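Local atomic coordinates of laccase (Uncultured bacterium, PDB entry 4F7K), a protein that probably catalyses the copper-dependent oxidation of phenolic and related substrates with reduction of oxygen to water, as laccases of the multicopper oxidase family do. Residues F360-A365 / A371-T376; L343-D346 / P350-I353; K207-D212 / P276-N281; L188-V191 / I196-V199. One frame throughout, in Å; residues are numbered along the deposited sequence.

Interaction 1 of 4, residues F360-A365 / A371-T376; sequences FFEVGA and ALRDTT
The hydroxyl OG1 of T376 donates to carboxylate oxygen OE2 of E362 at 2.6 Å, reaching it on the anti side and 24° out of the carboxylate plane. At chi1 -172° T376 points OG1 to the carboxylate and leaves its methyl CG2 beside F360, 3.6 Å from CZ of that ring. The other oxygen of E362, OE1, accepts from a water at 2.6 Å, and that water is weakly held by NH2 of R373. NE of R373 lies 4.2 Å from E362 OE2, beyond a salt bridge; the firm partner of this guanidinium is D212. An alanine in place of E362 would probably leave the T376 hydroxyl without its acceptor and the water less firmly held. Backbone pairing is antiparallel: F360 and R373 exchange two N-H to O bonds, and A371 O accepts from E362 N at 2.7 Å. F361 and L372 form a non-hydrogen-bonded pair, and here CD1 of L372 stands over the middle of the F361 ring, 3.9 Å from its centroid and 2° off the normal, a CH-pi contact. On the opposite face of the sheet, the F360 ring has R373 O over one face, while its CE2 comes to 3.4 Å from D374 O. This hairpin of strands 360-363 and 369-373 forms the end of a five-stranded sheet, next to strand 383-390, whose I386 and C388 also touch F360. Beyond D374 the chain crosses into strand 375-378, which pairs with strand 351-355 in another sheet.

Interaction 2 of 4, residues L343-D346 / P350-I353; sequences LVND and PHGI
L343 opens the contact with its CD1 methyl, which lies 4.2 Å from CG2 of I353. The two side chains run in opposite directions, and CD1 to CG2 is the one close approach between them; V378 and I386 pack on L343 as well. Two residues on, N345 sends its amide to the imidazole of H351. Its CG is anti to the backbone N (chi1 -171°), which carries the amide across the gap between the strands. The amide and ring planes stand 80° apart, and the two ends of the amide are at similar range: ND2 is 3.4 Å from ND1 of H351 and OD1 is 3.6 Å from the same atom. ND2 also passes 3.7 Å from CA of P350. Clear hydrogen bonds of this amide go to the connecting turn and to strand 375-378: OD1 pairs with T347 OG1, while ND2 bonds to the carbonyls of F349 and V378. F349 O also bonds to H351 ND1 and so helps to fix the ring. A leucine in place of N345 would probably leave the F349 and V378 carbonyls short of a donor and the turn less firmly closed. Strand 337-344 belongs to one sheet and strand 351-355 to another, with CA atoms of L343 and I353 9.0 Å apart; side chains meeting across such a gap are characteristic of the beta sandwich, here in a cupredoxin-like domain of a multicopper oxidase.

Interaction 3 of 4, residues K207-D212 / P276-N281; sequences KVVALD and PALPPN
V209 and L278 meet where a classic beta bulge interrupts strand 204-211: V209 and A210 both lie opposite D234 of strand 232-239. The side-chain contacts with L278 are aliphatic. Methyl CD1 of L278 is 3.6 Å from CG2 of V209 and 3.8 Å from CB of A210, so one leucine branch touches both residues of the bulge. The side chains of V209 and L278 cross at about a right angle. Two L278 atoms, CG as well as CD1, press on the same valine methyl, which lies between the backbone N and the carbonyl carbon of its own residue (chi1 -61° for CG1). The second methyl, CG1, faces backbone instead, 3.8 Å from P276 O. The contact is small, with 154 Å² buried over both sides. In the second shell, R185 of strand 183-190 and P215 of strand 214-220 also touch L278, while D234 and I236 pack against V209. Segment 276-281 has no regular structure; it belongs to the long connection between strands 256-261 and 290-295, and here it lies along the six-stranded sheet that holds strand 204-211. No direct hydrogen bond joins the two segments, whose nearest CA atoms, those of V209 and A277, are 6.1 Å apart. A single water links the backbones: it donates to V209 O at 2.6 Å and accepts from L278 N at 2.9 Å.

Interaction 4 of 4, residues L188-V191 / I196-V199; sequences LINV and IFPV
N190 turns its amide against the rim of the F197 ring. The side chains cross at about a right angle, the amide and ring planes are 54° apart, and CG of N190 lies in the plane of the ring at its edge. Both arms of the amide straddle one ring carbon: CD2 of F197 is 3.5 Å from ND2 and 3.5 Å from OD1. OD1 then runs on toward the next carbon, 3.7 Å from CE2. The asparagine reaches this place because its CG is anti to the backbone N (chi1 180°), which sends the side chain straight across to the facing strand. ND2 also passes 4.1 Å from CA of I196. The contact with the ring is van der Waals packing, for the polar atoms are satisfied by backbone: ND2 donates to the carbonyls of R195 and L227, and OD1 accepts from A192 N, the bond of an Asx turn. Three bonds thus fix the rotation of the buried amide and its angle to the ring. The other meeting point is aliphatic, with CD2 of L188 4.2 Å from CG1 of V199. CA atoms of L188 and V199 are 9.3 Å apart, a spacing bridged by side chains and not by strand pairing. Strand 183-190 lies between strands 131-140 and 232-239 in one sheet, strand 197-202 between 226-227 and 245-249 in another; I137 of the first packs on F197 and V199, while L227 and F247 of the second pack on L188.

In the fold
Interactions 2 and 4 are buried and alike in build: an asparagine whose ND2 bonds one carbonyl of the connecting turn and one of a neighbouring strand meets an aromatic ring, and an aliphatic pair bridges two sheets. They probably belong to different cupredoxin-like domains, with centres about 18 Å apart. Interaction 1, only partly buried, pairs two hairpin strands and, through T376, reaches the second sheet; backbone bonds and a carboxylate carry it. Interaction 3 is also buried, similar in size to 2 and 4, but joins a strand to an irregular loop through aliphatic contacts and one water. Its D212 salt-bridges R373 of interaction 1, whereas interactions 1 and 2 meet through T376 N and I353 O.

Interaction 1 of 4, residues F360-A365 / A371-T376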
loop_
_atom_site.group_PDB
_atom_site.type_symbol
_atom_site.label_atom_id
_atom_site.label_comp_id
_atom_site.label_asym_id
_atom_site.label_seq_id
_atom_site.Cartn_x
_atom_site.Cartn_y
_atom_site.Cartn_z
ATOM N N PHE A 360 4.347 -10.925 -7.293
ATOM C CA PHE A 360 5.298 -11.253 -8.347
ATOM C C PHE A 360 6.706 -10.845 -7.939
ATOM O O PHE A 360 6.874 -9.946 -7.094
ATOM C CB PHE A 360 4.929 -10.525 -9.641
ATOM C CG PHE A 360 4.837 -9.028 -9.488
ATOM C CD1 PHE A 360 5.980 -8.243 -9.501
ATOM C CD2 PHE A 360 3.599 -8.411 -9.302
ATOM C CE1 PHE A 360 5.898 -6.847 -9.362
ATOM C CE2 PHE A 360 3.511 -7.021 -9.147
ATOM C CZ PHE A 360 4.675 -6.241 -9.176
ATOM N N PHE A 361 7.704 -11.488 -8.553
ATOM C CA PHE A 361 9.105 -11.097 -8.368
ATOM C C PHE A 361 9.574 -10.003 -9.346
ATOM O O PHE A 361 9.352 -10.113 -10.557
ATOM C CB PHE A 361 10.028 -12.302 -8.535
ATOM C CG PHE A 361 9.847 -13.371 -7.493
ATOM C CD1 PHE A 361 10.497 -13.284 -6.259
ATOM C CD2 PHE A 361 9.068 -14.495 -7.763
ATOM C CE1 PHE A 361 10.354 -14.292 -5.301
ATOM C CE2 PHE A 361 8.909 -15.507 -6.808
ATOM C CZ PHE A 361 9.554 -15.408 -5.576
ATOM N N GLU A 362 10.247 -8.975 -8.830
ATOM C CA GLU A 362 11.026 -8.105 -9.707
ATOM C C GLU A 362 12.326 -8.858 -10.063
ATOM O O GLU A 362 12.830 -9.656 -9.262
ATOM C CB GLU A 362 11.325 -6.732 -9.080
ATOM C CG GLU A 362 10.071 -5.882 -8.626
ATOM C CD GLU A 362 10.433 -4.678 -7.756
ATOM O OE1 GLU A 362 11.453 -4.730 -7.061
ATOM O OE2 GLU A 362 9.680 -3.666 -7.731
ATOM N N VAL A 363 12.822 -8.641 -11.278
ATOM C CA VAL A 363 14.029 -9.320 -11.762
ATOM C C VAL A 363 15.181 -8.324 -11.758
ATOM O O VAL A 363 15.085 -7.248 -12.346
ATOM C CB VAL A 363 13.803 -9.961 -13.148
ATOM C CG1 VAL A 363 15.109 -10.490 -13.746
ATOM C CG2 VAL A 363 12.793 -11.085 -13.038
ATOM N N GLY A 364 16.253 -8.675 -11.057
ATOM C CA GLY A 364 17.404 -7.786 -10.911
ATOM C C GLY A 364 18.242 -7.605 -12.171
ATOM O O GLY A 364 18.037 -8.279 -13.189
ATOM N N ALA A 365 19.197 -6.681 -12.075
ATOM C CA ALA A 365 20.132 -6.341 -13.146
ATOM C C ALA A 365 20.937 -7.532 -13.652
ATOM O O ALA A 365 21.534 -7.455 -14.712
ATOM C CB ALA A 365 21.080 -5.220 -12.687
ATOM N N ALA A 371 13.044 -8.651 -5.218
ATOM C CA ALA A 371 11.885 -8.393 -4.356
ATOM C C ALA A 371 10.623 -9.029 -4.902
ATOM O O ALA A 371 10.361 -9.011 -6.106
ATOM C CB ALA A 371 11.665 -6.868 -4.161
ATOM N N LEU A 372 9.880 -9.636 -3.994
ATOM C CA LEU A 372 8.572 -10.156 -4.267
ATOM C C LEU A 372 7.633 -9.073 -3.773
ATOM O O LEU A 372 7.683 -8.667 -2.606
ATOM C CB LEU A 372 8.355 -11.476 -3.523
ATOM C CG LEU A 372 6.947 -12.058 -3.593
ATOM C CD1 LEU A 372 6.637 -12.591 -4.963
ATOM C CD2 LEU A 372 6.795 -13.186 -2.587
ATOM N N ARG A 373 6.801 -8.591 -4.688
ATOM C CA ARG A 373 6.030 -7.368 -4.523
ATOM C C ARG A 373 4.615 -7.624 -5.017
ATOM O O ARG A 373 4.374 -8.623 -5.675
ATOM C CB ARG A 373 6.638 -6.270 -5.424
ATOM C CG ARG A 373 7.940 -5.609 -4.936
ATOM C CD ARG A 373 7.554 -4.402 -4.033
ATOM N NE ARG A 373 8.721 -3.647 -3.638
ATOM C CZ ARG A 373 8.788 -2.795 -2.628
ATOM N NH1 ARG A 373 7.732 -2.538 -1.838
ATOM N NH2 ARG A 373 9.960 -2.198 -2.418
ATOM N N ASP A 374 3.681 -6.716 -4.733
ATOM C CA ASP A 374 2.425 -6.743 -5.454
ATOM C C ASP A 374 2.265 -5.450 -6.289
ATOM O O ASP A 374 1.336 -5.344 -7.100
ATOM C CB ASP A 374 1.214 -7.052 -4.528
ATOM C CG ASP A 374 1.041 -6.041 -3.395
ATOM O OD1 ASP A 374 1.149 -4.807 -3.663
ATOM O OD2 ASP A 374 0.782 -6.482 -2.227
ATOM N N THR A 375 3.208 -4.519 -6.119
ATOM C CA THR A 375 3.181 -3.232 -6.785
ATOM C C THR A 375 4.609 -2.873 -7.105
ATOM O O THR A 375 5.472 -2.929 -6.224
ATOM C CB THR A 375 2.649 -2.121 -5.820
ATOM O OG1 THR A 375 1.399 -2.519 -5.254
ATOM C CG2 THR A 375 2.486 -0.772 -6.509
ATOM N N THR A 376 4.857 -2.454 -8.334
ATOM C CA THR A 376 6.190 -2.091 -8.716
ATOM C C THR A 376 6.242 -0.738 -9.417
ATOM O O THR A 376 5.212 -0.097 -9.604
ATOM C CB THR A 376 6.867 -3.200 -9.533
ATOM O OG1 THR A 376 8.233 -2.858 -9.718
ATOM C CG2 THR A 376 6.175 -3.444 -10.871
HETATM O O HOH W 1 12.075 -3.504 -4.809
#

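Interaction 2 of 4, residues L343-D346 / P350-I353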
loop_
_atom_site.group_PDB
_atom_site.type_symbol
_atom_site.label_atom_id
_atom_site.label_comp_id
_atom_site.label_asym_id
_atom_site.label_seq_id
_atom_site.Cartn_x
_atom_site.Cartn_y
_atom_site.Cartn_z
ATOM N N LEU A 343 7.961 -5.127 -18.954
ATOM C CA LEU A 343 7.246 -3.849 -18.841
ATOM C C LEU A 343 8.093 -2.743 -19.450
ATOM O O LEU A 343 9.149 -2.399 -18.919
ATOM C CB LEU A 343 6.952 -3.545 -17.373
ATOM C CG LEU A 343 6.092 -4.602 -16.674
ATOM C CD1 LEU A 343 6.210 -4.448 -15.161
ATOM C CD2 LEU A 343 4.624 -4.504 -17.117
ATOM N N VAL A 344 7.650 -2.214 -20.580
ATOM C CA VAL A 344 8.430 -1.231 -21.331
ATOM C C VAL A 344 7.835 0.164 -21.109
ATOM O O VAL A 344 6.714 0.451 -21.516
ATOM C CB VAL A 344 8.498 -1.598 -22.843
ATOM C CG1 VAL A 344 9.330 -0.585 -23.649
ATOM C CG2 VAL A 344 9.071 -3.025 -23.038
ATOM N N ASN A 345 8.579 1.013 -20.413
ATOM C CA ASN A 345 8.181 2.409 -20.235
ATOM C C ASN A 345 8.954 3.331 -21.171
ATOM O O ASN A 345 10.032 3.790 -20.820
ATOM C CB ASN A 345 8.390 2.851 -18.780
ATOM C CG ASN A 345 7.795 4.235 -18.494
ATOM O OD1 ASN A 345 7.282 4.915 -19.387
ATOM N ND2 ASN A 345 7.874 4.652 -17.245
ATOM N N ASP A 346 8.407 3.605 -22.352
ATOM C CA ASP A 346 9.024 4.558 -23.273
ATOM C C ASP A 346 8.389 5.958 -23.255
ATOM O O ASP A 346 8.403 6.659 -24.276
ATOM C CB ASP A 346 9.083 3.984 -24.704
ATOM C CG ASP A 346 7.742 3.407 -25.170
ATOM O OD1 ASP A 346 6.745 3.475 -24.399
ATOM O OD2 ASP A 346 7.696 2.870 -26.304
ATOM N N PRO A 350 7.500 8.080 -14.916
ATOM C CA PRO A 350 7.459 6.772 -14.223
ATOM C C PRO A 350 6.014 6.285 -14.094
ATOM O O PRO A 350 5.112 7.115 -13.947
ATOM C CB PRO A 350 8.023 7.095 -12.835
ATOM C CG PRO A 350 7.830 8.608 -12.698
ATOM C CD PRO A 350 8.042 9.145 -14.052
ATOM N N HIS A 351 5.812 4.973 -14.201
ATOM C CA HIS A 351 4.505 4.377 -14.063
ATOM C C HIS A 351 4.511 3.443 -12.883
ATOM O O HIS A 351 5.472 2.694 -12.706
ATOM C CB HIS A 351 4.145 3.521 -15.278
ATOM C CG HIS A 351 3.700 4.299 -16.468
ATOM N ND1 HIS A 351 4.493 5.257 -17.067
ATOM C CD2 HIS A 351 2.553 4.251 -17.188
ATOM C CE1 HIS A 351 3.850 5.776 -18.102
ATOM N NE2 HIS A 351 2.676 5.176 -18.205
ATOM N N GLY A 352 3.452 3.505 -12.076
ATOM C CA GLY A 352 3.226 2.545 -11.024
ATOM C C GLY A 352 2.466 1.350 -11.589
ATOM O O GLY A 352 1.499 1.515 -12.330
ATOM N N ILE A 353 2.886 0.155 -11.267
ATOM C CA ILE A 353 2.266 -1.046 -11.864
ATOM C C ILE A 353 1.748 -1.962 -10.784
ATOM O O ILE A 353 2.518 -2.427 -9.962
ATOM C CB ILE A 353 3.326 -1.841 -12.655
ATOM C CG1 ILE A 353 4.058 -0.905 -13.643
ATOM C CG2 ILE A 353 2.732 -3.119 -13.312
ATOM C CD1 ILE A 353 3.403 -0.806 -15.058
#

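Interaction 3 of 4, residues K207-D212 / P276-N281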
loop_
_atom_site.group_PDB
_atom_site.type_symbol
_atom_site.label_atom_id
_atom_site.label_comp_id
_atom_site.label_asym_id
_atom_site.label_seq_id
_atom_site.Cartn_x
_atom_site.Cartn_y
_atom_site.Cartn_z
ATOM N N LYS A 207 15.672 -3.074 11.191
ATOM C CA LYS A 207 15.703 -3.642 9.843
ATOM C C LYS A 207 14.353 -3.745 9.158
ATOM O O LYS A 207 13.338 -4.027 9.802
ATOM C CB LYS A 207 16.298 -5.061 9.877
ATOM C CG LYS A 207 17.637 -5.217 10.570
ATOM C CD LYS A 207 18.812 -4.697 9.743
ATOM C CE LYS A 207 20.106 -4.716 10.610
ATOM N NZ LYS A 207 20.330 -3.369 11.272
ATOM N N VAL A 208 14.364 -3.551 7.837
ATOM C CA VAL A 208 13.238 -3.945 6.992
ATOM C C VAL A 208 13.038 -5.460 7.102
ATOM O O VAL A 208 13.927 -6.203 6.777
ATOM C CB VAL A 208 13.456 -3.580 5.498
ATOM C CG1 VAL A 208 12.255 -4.000 4.675
ATOM C CG2 VAL A 208 13.674 -2.069 5.327
ATOM N N VAL A 209 11.858 -5.892 7.531
ATOM C CA VAL A 209 11.544 -7.310 7.651
ATOM C C VAL A 209 10.495 -7.833 6.661
ATOM O O VAL A 209 10.358 -9.053 6.511
ATOM C CB VAL A 209 11.133 -7.684 9.092
ATOM C CG1 VAL A 209 12.289 -7.399 10.048
ATOM C CG2 VAL A 209 9.836 -6.897 9.502
ATOM N N ALA A 210 9.760 -6.936 6.002
ATOM C CA ALA A 210 8.821 -7.327 4.933
ATOM C C ALA A 210 8.635 -6.241 3.873
ATOM O O ALA A 210 8.819 -5.055 4.146
ATOM C CB ALA A 210 7.445 -7.720 5.526
ATOM N N LEU A 211 8.285 -6.660 2.660
ATOM C CA LEU A 211 7.845 -5.712 1.629
ATOM C C LEU A 211 6.516 -6.167 1.032
ATOM O O LEU A 211 6.340 -7.363 0.719
ATOM C CB LEU A 211 8.895 -5.514 0.536
ATOM C CG LEU A 211 10.314 -5.144 0.995
ATOM C CD1 LEU A 211 11.343 -5.447 -0.096
ATOM C CD2 LEU A 211 10.401 -3.684 1.429
ATOM N N ASP A 212 5.589 -5.212 0.878
ATOM C CA ASP A 212 4.278 -5.510 0.302
ATOM C C ASP A 212 3.572 -6.698 0.991
ATOM O O ASP A 212 2.956 -7.553 0.348
ATOM C CB ASP A 212 4.387 -5.708 -1.202
ATOM C CG ASP A 212 4.821 -4.427 -1.935
ATOM O OD1 ASP A 212 4.986 -3.378 -1.283
ATOM O OD2 ASP A 212 4.985 -4.472 -3.168
ATOM N N PRO A 276 14.282 -10.160 14.911
ATOM C CA PRO A 276 13.960 -11.462 14.324
ATOM C C PRO A 276 13.422 -11.285 12.898
ATOM O O PRO A 276 13.022 -10.179 12.518
ATOM C CB PRO A 276 12.856 -11.972 15.243
ATOM C CG PRO A 276 12.099 -10.698 15.596
ATOM C CD PRO A 276 13.171 -9.642 15.740
ATOM N N ALA A 277 13.431 -12.359 12.115
ATOM C CA ALA A 277 12.771 -12.347 10.817
ATOM C C ALA A 277 11.302 -12.746 10.994
ATOM O O ALA A 277 10.953 -13.481 11.925
ATOM C CB ALA A 277 13.476 -13.295 9.860
ATOM N N LEU A 278 10.446 -12.263 10.100
ATOM C CA LEU A 278 9.036 -12.675 10.099
ATOM C C LEU A 278 8.866 -14.100 9.535
ATOM O O LEU A 278 9.595 -14.495 8.619
ATOM C CB LEU A 278 8.162 -11.666 9.326
ATOM C CG LEU A 278 8.039 -10.263 9.937
ATOM C CD1 LEU A 278 7.285 -9.336 9.012
ATOM C CD2 LEU A 278 7.366 -10.289 11.309
ATOM N N PRO A 279 7.902 -14.869 10.079
ATOM C CA PRO A 279 7.601 -16.196 9.517
ATOM C C PRO A 279 7.114 -16.066 8.069
ATOM O O PRO A 279 6.380 -15.112 7.747
ATOM C CB PRO A 279 6.489 -16.738 10.427
ATOM C CG PRO A 279 5.972 -15.565 11.191
ATOM C CD PRO A 279 7.090 -14.567 11.276
ATOM N N PRO A 280 7.543 -16.985 7.188
ATOM C CA PRO A 280 7.273 -16.781 5.763
ATOM C C PRO A 280 5.814 -17.037 5.416
ATOM O O PRO A 280 5.121 -17.738 6.137
ATOM C CB PRO A 280 8.182 -17.826 5.066
ATOM C CG PRO A 280 9.091 -18.371 6.153
ATOM C CD PRO A 280 8.319 -18.225 7.425
ATOM N N ASN A 281 5.361 -16.432 4.328
ATOM C CA ASN A 281 4.057 -16.724 3.725
ATOM C C ASN A 281 4.283 -17.770 2.652
ATOM O O ASN A 281 5.405 -17.900 2.190
ATOM C CB ASN A 281 3.470 -15.438 3.107
ATOM C CG ASN A 281 2.941 -14.486 4.151
ATOM O OD1 ASN A 281 2.955 -13.246 3.967
ATOM N ND2 ASN A 281 2.444 -15.046 5.253
HETATM O O HOH W 2 11.410 -11.221 7.551
#

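Interaction 4 of 4, residues L188-V191 / I196-V199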
loop_
_atom_site.group_PDB
_atom_site.type_symbol
_atom_site.label_atom_id
_atom_site.label_comp_id
_atom_site.label_asym_id
_atom_site.label_seq_id
_atom_site.Cartn_x
_atom_site.Cartn_y
_atom_site.Cartn_z
ATOM N N LEU A 188 4.996 0.766 7.106
ATOM C CA LEU A 188 5.037 1.942 6.273
ATOM C C LEU A 188 4.239 1.648 5.042
ATOM O O LEU A 188 4.410 0.609 4.408
ATOM C CB LEU A 188 6.475 2.308 5.850
ATOM C CG LEU A 188 7.392 3.085 6.804
ATOM C CD1 LEU A 188 7.496 2.511 8.206
ATOM C CD2 LEU A 188 8.795 3.186 6.165
ATOM N N ILE A 189 3.376 2.588 4.699
ATOM C CA ILE A 189 2.586 2.444 3.519
ATOM C C ILE A 189 2.614 3.750 2.759
ATOM O O ILE A 189 2.253 4.791 3.335
ATOM C CB ILE A 189 1.111 2.119 3.838
ATOM C CG1 ILE A 189 1.007 0.932 4.806
ATOM C CG2 ILE A 189 0.376 1.860 2.531
ATOM C CD1 ILE A 189 -0.427 0.630 5.326
ATOM N N ASN A 190 3.018 3.693 1.487
ATOM C CA ASN A 190 2.924 4.866 0.612
ATOM C C ASN A 190 1.525 4.883 0.009
ATOM O O ASN A 190 1.231 4.047 -0.873
ATOM C CB ASN A 190 4.004 4.878 -0.499
ATOM C CG ASN A 190 3.886 6.128 -1.424
ATOM O OD1 ASN A 190 2.917 6.885 -1.323
ATOM N ND2 ASN A 190 4.870 6.342 -2.316
ATOM N N VAL A 191 0.648 5.756 0.534
ATOM C CA VAL A 191 -0.744 5.792 0.081
ATOM C C VAL A 191 -0.972 6.914 -0.940
ATOM O O VAL A 191 -2.081 7.096 -1.417
ATOM C CB VAL A 191 -1.765 5.910 1.249
ATOM C CG1 VAL A 191 -1.586 4.737 2.230
ATOM C CG2 VAL A 191 -1.633 7.290 1.996
ATOM N N ILE A 196 6.561 9.283 -5.414
ATOM C CA ILE A 196 7.457 8.275 -4.890
ATOM C C ILE A 196 8.178 8.921 -3.713
ATOM O O ILE A 196 8.730 10.014 -3.852
ATOM C CB ILE A 196 8.514 7.844 -5.935
ATOM C CG1 ILE A 196 7.859 7.203 -7.158
ATOM C CG2 ILE A 196 9.500 6.871 -5.324
ATOM C CD1 ILE A 196 8.633 7.534 -8.448
ATOM N N PHE A 197 8.213 8.219 -2.591
ATOM C CA PHE A 197 8.814 8.719 -1.373
ATOM C C PHE A 197 10.046 7.889 -0.982
ATOM O O PHE A 197 9.912 6.710 -0.596
ATOM C CB PHE A 197 7.784 8.641 -0.233
ATOM C CG PHE A 197 6.677 9.672 -0.329
ATOM C CD1 PHE A 197 6.967 11.026 -0.211
ATOM C CD2 PHE A 197 5.354 9.279 -0.500
ATOM C CE1 PHE A 197 5.959 11.988 -0.310
ATOM C CE2 PHE A 197 4.312 10.228 -0.581
ATOM C CZ PHE A 197 4.621 11.594 -0.480
ATOM N N PRO A 198 11.251 8.495 -1.072
ATOM C CA PRO A 198 12.337 7.929 -0.276
ATOM C C PRO A 198 12.009 8.214 1.166
ATOM O O PRO A 198 11.510 9.309 1.480
ATOM C CB PRO A 198 13.573 8.747 -0.671
ATOM C CG PRO A 198 13.106 9.863 -1.569
ATOM C CD PRO A 198 11.587 9.801 -1.669
ATOM N N VAL A 199 12.226 7.244 2.043
ATOM C CA VAL A 199 11.924 7.453 3.446
ATOM C C VAL A 199 13.118 7.087 4.311
ATOM O O VAL A 199 13.495 5.916 4.385
ATOM C CB VAL A 199 10.716 6.639 3.930
ATOM C CG1 VAL A 199 10.381 7.030 5.370
ATOM C CG2 VAL A 199 9.492 6.862 3.000
#